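Local coordinates for ferric-chelate reductase (NAD(P)H) (Archaeoglobus fulgidus, PDB 1I0R), which reduces ferric iron held in siderophores and other chelators with NADH or NADPH, releasing ferrous iron, and works as an FMN-binding homodimer, at residues E19-K24 against V56-A61; S65-E70 against E74-F79; E88-V93 against G101-T106. All coordinates share one frame; numbering follows the deposited sequence.

The three contacts follow one another in series along the chain, within a flavin reductase-like domain built on a six-stranded antiparallel barrel. Contacts 1 and 2 share that barrel through its neighbouring strands 14-20 and 61-67, yet their centres lie about 21 Å apart. Contact 3 lies roughly between them, about 14 Å from contact 1 and about 12 Å from contact 2, centre to centre. Packing of Lys24 on Phe90 joins it to contact 1; a probable hydrogen bond between Ser65 OG and Val105 O joins it to contact 2. Together they set three helices against the barrel and the small sheet; contact 3 holds FMN-binding Lys89, and contact 2 adjoins FMN- and NADP(+)-binding residues.

Contact 1: residues E19-K24 against V56-A61; sequences ESNGRK and VKESGA
Ser20 and Glu58 meet where a type I' beta turn, Ser20 to Arg23, faces the last turn of helix 51-59. The turn joins barrel strands 14-20 and 23-37 as a tight hairpin: Ser20 and Arg23 exchange two backbone N-to-O bonds, each 2.9 Å. Polar groups gather on the outer side. Ser20 OG, anti to its own nitrogen (chi1 -167°), lies over the carboxylate of Glu58, 3.3 Å from OE1. Asn21 reaches the same oxygen, OD1 to OE1 3.6 Å, with its amide turned 62° from the carboxylate plane.

On the inner side a side chain packs on backbone: Ser59 CB lies 3.2 Å from Glu19 O, a carbonyl buried here without a partner. Ser59 OG closes an ST turn as Gly60 takes the chain out of the helix with positive phi, and also bonds Ala55 O and Ser18 OG. With alanine in place of Ser59, the ST turn would be likely to lose its side-chain tie, and Ala55 O and Ser18 OG a partner. That tie runs from Ala61 N to Ser59 OG, 3.3 Å long with an angle of 148° at the hydrogen.

Contact 2: residues S65-E70 against E74-F79; sequences SVLELE and EFIGRF
Leu67, at the end of barrel strand 61-67, sends its two methyl groups to two successive residues of helix 73-78. CD2 comes to the edge of the Phe75 ring, near the ring plane, 4.2 Å from CE2. CD1 meets Ile76 at CG1, 4.4 Å away, so the leucine fork spans both side chains. The spacing is that of ordinary apolar packing, and the segments remain well separated, with 9.0 Å between Leu67 CA and Ile76 CA, the nearest CA pair; side chains alone bridge the gap.

The CB of Phe75 is directed toward the strand, and CG anti to the backbone N (chi1 -174°) carries the ring out to Leu67. Ile76 leaves the helix obliquely, and its CG1 branch brings it back to Leu67. Within the helix segment, Phe79 CE1 stands 4.2 Å above one face of the Phe75 ring, offset toward the rim, while His108 makes an edge-to-face contact with the same ring.

Farther out, Ile15 touches Leu67, Phe75 and Phe79, and Ile28, an FMN-binding residue, touches Leu67, Ile76 and Phe79. The side chain of Ile76 also lies about 4 Å from that of Tyr150, which binds NADP(+). The chemistry is consistent with a largely apolar interface between strand 61-67 and helix 73-78, held by dispersion and exclusion of water, next to residues that bind FMN and NADP(+).

Contact 3: residues E88-V93 against G101-T106; sequences EKFDGV and GVPLVT
Phe90 meets Pro103 and Val105 where helix 86-90 ends against strand 103-105, an edge of the small antiparallel sheet formed with strand 95-97. Immediately after the helix, a type II beta turn from Phe90 to Val93 reverses the chain, closed by Val93 N to Phe90 O at 2.9 Å. Gly92, with phi 84°, supplies the left-handed conformation at the third position of this turn.

The CB of Phe90 points toward the strand, and CG lies beside the backbone N, anti to the carbonyl carbon (chi1 -61°), a torsion that swings the ring toward Pro103 and Val105. Phe90 CE2 makes the nearest cross-segment contacts, 4.2 Å from Pro103 CG and 4.1 Å from Val105 CG2. Both partners approach the ring obliquely. Phe90 CZ, the tip, is still 4.4 Å from Pro103 CG. On the other side of the tip, Phe90 CE1 packs 3.6 Å from Lys24 CB, so the barrel strand 23-37 also borders the ring.

The turn brings a second side chain to the same strand. Val93 also contacts Phe75 and Arg78 of helix 73-78, while Val105 rests on Ile15 and Thr17 of the barrel; the pair thus lies between helix and barrel wall. The FMN-binding Lys89, next to Phe90, hydrogen-bonds through NZ to Gly26 O. The two valines cross at about a right angle, Val93 CG1 touching Val105 CG1 at 3.8 Å.

Contact 1: residues E19-K24 against V56-A61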
# COMPACT_ATOMS: atom_id res chain seq x y z
N GLU B 19 -12.59 17.70 -6.14
CA GLU B 19 -13.43 18.66 -6.85
C GLU B 19 -12.64 19.93 -7.00
O GLU B 19 -12.01 20.40 -6.05
CB GLU B 19 -14.72 18.93 -6.06
CG GLU B 19 -15.55 20.13 -6.54
CD GLU B 19 -14.88 21.47 -6.23
OE1 GLU B 19 -14.10 21.54 -5.25
OE2 GLU B 19 -15.15 22.45 -6.97
N SER B 20 -12.67 20.50 -8.19
CA SER B 20 -11.95 21.73 -8.42
C SER B 20 -12.72 22.61 -9.39
O SER B 20 -13.23 22.12 -10.40
CB SER B 20 -10.56 21.42 -8.98
OG SER B 20 -9.73 22.57 -8.93
N ASN B 21 -12.82 23.90 -9.08
CA ASN B 21 -13.52 24.82 -9.98
C ASN B 21 -14.94 24.32 -10.27
O ASN B 21 -15.38 24.30 -11.43
CB ASN B 21 -12.74 24.93 -11.29
CG ASN B 21 -11.33 25.46 -11.08
OD1 ASN B 21 -10.40 25.11 -11.81
ND2 ASN B 21 -11.17 26.33 -10.08
N GLY B 22 -15.64 23.91 -9.22
CA GLY B 22 -17.00 23.42 -9.38
C GLY B 22 -17.13 22.21 -10.29
O GLY B 22 -18.19 21.99 -10.89
N ARG B 23 -16.07 21.42 -10.41
CA ARG B 23 -16.09 20.23 -11.25
C ARG B 23 -15.60 19.02 -10.48
O ARG B 23 -14.48 19.02 -9.98
CB ARG B 23 -15.21 20.44 -12.48
CG ARG B 23 -15.15 19.23 -13.39
CD ARG B 23 -14.42 19.54 -14.69
NE ARG B 23 -15.10 20.58 -15.48
CZ ARG B 23 -14.98 21.90 -15.27
NH1 ARG B 23 -14.21 22.36 -14.29
NH2 ARG B 23 -15.64 22.75 -16.04
N LYS B 24 -16.45 18.00 -10.39
CA LYS B 24 -16.11 16.75 -9.70
C LYS B 24 -15.11 15.97 -10.55
O LYS B 24 -15.21 15.97 -11.78
CB LYS B 24 -17.36 15.88 -9.49
CG LYS B 24 -18.45 16.52 -8.60
CD LYS B 24 -19.62 15.57 -8.32
CE LYS B 24 -20.40 15.18 -9.59
NZ LYS B 24 -21.05 16.33 -10.26
N VAL B 56 -6.84 17.61 -6.76
CA VAL B 56 -6.40 17.48 -5.39
C VAL B 56 -5.37 18.56 -5.12
O VAL B 56 -5.35 19.15 -4.04
CB VAL B 56 -5.78 16.08 -5.13
CG1 VAL B 56 -5.24 16.00 -3.69
CG2 VAL B 56 -6.83 15.02 -5.34
N LYS B 57 -4.51 18.84 -6.09
CA LYS B 57 -3.50 19.87 -5.89
C LYS B 57 -4.12 21.24 -5.60
O LYS B 57 -3.67 21.96 -4.72
CB LYS B 57 -2.58 19.96 -7.12
CG LYS B 57 -1.36 20.83 -6.85
CD LYS B 57 -0.31 20.75 -7.95
CE LYS B 57 1.00 21.39 -7.49
NZ LYS B 57 1.58 20.75 -6.26
N GLU B 58 -5.19 21.57 -6.31
CA GLU B 58 -5.86 22.85 -6.14
C GLU B 58 -6.78 22.95 -4.91
O GLU B 58 -6.73 23.93 -4.16
CB GLU B 58 -6.68 23.18 -7.39
CG GLU B 58 -5.85 23.30 -8.64
CD GLU B 58 -6.71 23.52 -9.87
OE1 GLU B 58 -7.37 24.58 -9.95
OE2 GLU B 58 -6.73 22.63 -10.75
N SER B 59 -7.61 21.93 -4.70
CA SER B 59 -8.56 21.94 -3.59
C SER B 59 -8.02 21.57 -2.22
O SER B 59 -8.59 21.98 -1.20
CB SER B 59 -9.72 21.00 -3.89
OG SER B 59 -9.31 19.64 -3.78
N GLY B 60 -6.95 20.79 -2.17
CA GLY B 60 -6.41 20.39 -0.89
C GLY B 60 -7.25 19.32 -0.19
O GLY B 60 -7.18 19.18 1.02
N ALA B 61 -8.05 18.56 -0.93
CA ALA B 61 -8.86 17.52 -0.30
C ALA B 61 -9.11 16.37 -1.25
O ALA B 61 -9.03 16.53 -2.46
CB ALA B 61 -10.20 18.10 0.19

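Contact 2: residues S65-E70 against E74-F79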
# COMPACT_ATOMS: atom_id res chain seq x y z
N SER B 65 -12.93 5.75 -2.13
CA SER B 65 -13.98 4.74 -2.06
C SER B 65 -13.28 3.37 -2.18
O SER B 65 -12.56 3.13 -3.15
CB SER B 65 -14.95 4.87 -3.23
OG SER B 65 -15.57 6.14 -3.20
N VAL B 66 -13.46 2.48 -1.20
CA VAL B 66 -12.83 1.16 -1.28
C VAL B 66 -13.80 0.24 -2.01
O VAL B 66 -14.88 -0.07 -1.50
CB VAL B 66 -12.53 0.60 0.14
CG1 VAL B 66 -11.77 -0.74 0.04
CG2 VAL B 66 -11.68 1.61 0.91
N LEU B 67 -13.43 -0.18 -3.22
CA LEU B 67 -14.33 -1.00 -4.03
C LEU B 67 -14.58 -2.42 -3.55
O LEU B 67 -13.68 -3.08 -3.04
CB LEU B 67 -13.84 -1.04 -5.48
CG LEU B 67 -13.75 0.33 -6.15
CD1 LEU B 67 -13.00 0.24 -7.49
CD2 LEU B 67 -15.17 0.88 -6.33
N GLU B 68 -15.83 -2.87 -3.69
CA GLU B 68 -16.20 -4.22 -3.28
C GLU B 68 -15.77 -5.24 -4.34
O GLU B 68 -15.60 -4.91 -5.52
CB GLU B 68 -17.71 -4.32 -3.03
CG GLU B 68 -18.57 -4.20 -4.29
CD GLU B 68 -20.07 -4.34 -4.00
OE1 GLU B 68 -20.43 -5.20 -3.18
OE2 GLU B 68 -20.89 -3.61 -4.60
N LEU B 69 -15.57 -6.47 -3.89
CA LEU B 69 -15.14 -7.57 -4.76
C LEU B 69 -15.95 -7.73 -6.03
O LEU B 69 -15.41 -8.01 -7.10
CB LEU B 69 -15.18 -8.88 -3.96
CG LEU B 69 -15.03 -10.18 -4.74
CD1 LEU B 69 -13.63 -10.26 -5.35
CD2 LEU B 69 -15.28 -11.36 -3.80
N GLU B 70 -17.26 -7.54 -5.93
CA GLU B 70 -18.13 -7.71 -7.08
C GLU B 70 -18.42 -6.46 -7.91
O GLU B 70 -19.40 -6.42 -8.65
CB GLU B 70 -19.45 -8.34 -6.64
CG GLU B 70 -19.33 -9.82 -6.33
CD GLU B 70 -20.66 -10.43 -5.95
OE1 GLU B 70 -21.16 -10.13 -4.84
OE2 GLU B 70 -21.22 -11.21 -6.76
N GLU B 74 -17.50 -2.53 -15.86
CA GLU B 74 -17.95 -1.33 -16.55
C GLU B 74 -17.89 -0.11 -15.63
O GLU B 74 -17.55 0.99 -16.06
CB GLU B 74 -19.38 -1.51 -17.08
CG GLU B 74 -20.34 -2.22 -16.13
CD GLU B 74 -20.43 -3.73 -16.40
OE1 GLU B 74 -19.38 -4.41 -16.43
OE2 GLU B 74 -21.57 -4.23 -16.58
N PHE B 75 -18.20 -0.33 -14.36
CA PHE B 75 -18.18 0.75 -13.37
C PHE B 75 -16.74 1.20 -13.18
O PHE B 75 -16.45 2.39 -13.13
CB PHE B 75 -18.77 0.24 -12.05
CG PHE B 75 -18.93 1.30 -11.00
CD1 PHE B 75 -20.01 2.18 -11.02
CD2 PHE B 75 -18.01 1.40 -9.96
CE1 PHE B 75 -20.18 3.14 -10.02
CE2 PHE B 75 -18.17 2.36 -8.95
CZ PHE B 75 -19.26 3.23 -8.98
N ILE B 76 -15.83 0.24 -13.06
CA ILE B 76 -14.42 0.58 -12.90
C ILE B 76 -13.99 1.32 -14.16
O ILE B 76 -13.21 2.28 -14.11
CB ILE B 76 -13.58 -0.70 -12.69
CG1 ILE B 76 -14.07 -1.40 -11.42
CG2 ILE B 76 -12.10 -0.36 -12.59
CD1 ILE B 76 -13.47 -2.78 -11.16
N GLY B 77 -14.53 0.90 -15.30
CA GLY B 77 -14.19 1.54 -16.56
C GLY B 77 -14.55 3.02 -16.64
O GLY B 77 -13.82 3.81 -17.25
N ARG B 78 -15.66 3.40 -16.02
CA ARG B 78 -16.10 4.80 -16.02
C ARG B 78 -15.05 5.72 -15.44
O ARG B 78 -14.86 6.84 -15.91
CB ARG B 78 -17.37 4.98 -15.19
CG ARG B 78 -18.54 4.14 -15.62
CD ARG B 78 -19.73 4.38 -14.72
NE ARG B 78 -20.15 5.78 -14.78
CZ ARG B 78 -21.42 6.18 -14.70
NH1 ARG B 78 -22.39 5.29 -14.57
NH2 ARG B 78 -21.71 7.47 -14.78
N PHE B 79 -14.36 5.25 -14.40
CA PHE B 79 -13.35 6.07 -13.78
C PHE B 79 -11.94 5.85 -14.28
O PHE B 79 -10.98 6.28 -13.65
CB PHE B 79 -13.41 5.89 -12.26
CG PHE B 79 -14.67 6.44 -11.65
CD1 PHE B 79 -15.78 5.63 -11.47
CD2 PHE B 79 -14.74 7.77 -11.26
CE1 PHE B 79 -16.96 6.14 -10.92
CE2 PHE B 79 -15.91 8.30 -10.71
CZ PHE B 79 -17.03 7.49 -10.55

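Contact 3: residues E88-V93 against G101-T106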
# COMPACT_ATOMS: atom_id res chain seq x y z
N GLU B 88 -20.16 12.17 -17.95
CA GLU B 88 -19.96 10.78 -18.34
C GLU B 88 -19.54 9.96 -17.14
O GLU B 88 -19.97 8.82 -16.97
CB GLU B 88 -18.89 10.68 -19.44
CG GLU B 88 -19.28 11.33 -20.76
CD GLU B 88 -18.16 11.30 -21.79
OE1 GLU B 88 -17.08 11.88 -21.54
OE2 GLU B 88 -18.36 10.69 -22.87
N LYS B 89 -18.70 10.54 -16.28
CA LYS B 89 -18.21 9.85 -15.10
C LYS B 89 -19.19 9.69 -13.95
O LYS B 89 -19.34 8.59 -13.42
CB LYS B 89 -16.95 10.53 -14.56
CG LYS B 89 -15.66 10.08 -15.24
CD LYS B 89 -14.45 10.70 -14.56
CE LYS B 89 -13.17 10.19 -15.18
NZ LYS B 89 -11.99 10.89 -14.60
N PHE B 90 -19.87 10.76 -13.56
CA PHE B 90 -20.79 10.67 -12.44
C PHE B 90 -22.28 10.47 -12.73
O PHE B 90 -23.04 10.19 -11.81
CB PHE B 90 -20.61 11.88 -11.52
CG PHE B 90 -19.23 11.99 -10.92
CD1 PHE B 90 -18.19 12.57 -11.64
CD2 PHE B 90 -18.97 11.51 -9.64
CE1 PHE B 90 -16.91 12.66 -11.10
CE2 PHE B 90 -17.69 11.59 -9.08
CZ PHE B 90 -16.66 12.17 -9.81
N ASP B 91 -22.70 10.59 -13.99
CA ASP B 91 -24.12 10.42 -14.31
C ASP B 91 -24.63 9.05 -13.90
O ASP B 91 -24.16 8.02 -14.37
CB ASP B 91 -24.36 10.65 -15.82
CG ASP B 91 -25.82 10.42 -16.22
OD1 ASP B 91 -26.73 10.93 -15.52
OD2 ASP B 91 -26.07 9.75 -17.25
N GLY B 92 -25.60 9.03 -12.99
CA GLY B 92 -26.15 7.77 -12.55
C GLY B 92 -25.38 7.08 -11.44
O GLY B 92 -25.69 5.94 -11.09
N VAL B 93 -24.37 7.74 -10.88
CA VAL B 93 -23.59 7.14 -9.80
C VAL B 93 -24.06 7.66 -8.45
O VAL B 93 -24.32 8.86 -8.29
CB VAL B 93 -22.09 7.46 -9.96
CG1 VAL B 93 -21.31 6.91 -8.77
CG2 VAL B 93 -21.57 6.85 -11.27
N GLY B 101 -16.03 19.23 0.67
CA GLY B 101 -16.43 19.56 -0.68
C GLY B 101 -16.20 18.47 -1.70
O GLY B 101 -16.63 18.59 -2.85
N VAL B 102 -15.52 17.40 -1.32
CA VAL B 102 -15.29 16.35 -2.30
C VAL B 102 -16.47 15.40 -2.45
O VAL B 102 -17.23 15.18 -1.51
CB VAL B 102 -14.03 15.51 -1.97
CG1 VAL B 102 -12.85 16.43 -1.73
CG2 VAL B 102 -14.29 14.64 -0.78
N PRO B 103 -16.66 14.83 -3.65
CA PRO B 103 -17.76 13.90 -3.85
C PRO B 103 -17.31 12.53 -3.32
O PRO B 103 -16.26 12.02 -3.73
CB PRO B 103 -17.94 13.90 -5.38
CG PRO B 103 -16.58 14.11 -5.88
CD PRO B 103 -16.00 15.16 -4.93
N LEU B 104 -18.07 11.95 -2.40
CA LEU B 104 -17.73 10.64 -1.85
C LEU B 104 -18.62 9.62 -2.55
O LEU B 104 -19.84 9.57 -2.31
CB LEU B 104 -17.99 10.61 -0.34
CG LEU B 104 -17.18 11.67 0.40
CD1 LEU B 104 -17.79 11.95 1.78
CD2 LEU B 104 -15.72 11.19 0.50
N VAL B 105 -18.01 8.81 -3.43
CA VAL B 105 -18.77 7.79 -4.16
C VAL B 105 -19.09 6.60 -3.26
O VAL B 105 -18.18 5.92 -2.77
CB VAL B 105 -18.00 7.31 -5.41
CG1 VAL B 105 -18.77 6.19 -6.10
CG2 VAL B 105 -17.80 8.46 -6.37
N THR B 106 -20.38 6.34 -3.06
CA THR B 106 -20.81 5.24 -2.20
C THR B 106 -21.20 3.99 -2.96
O THR B 106 -21.24 2.90 -2.38
CB THR B 106 -21.98 5.68 -1.31
OG1 THR B 106 -23.00 6.25 -2.13
CG2 THR B 106 -21.54 6.74 -0.30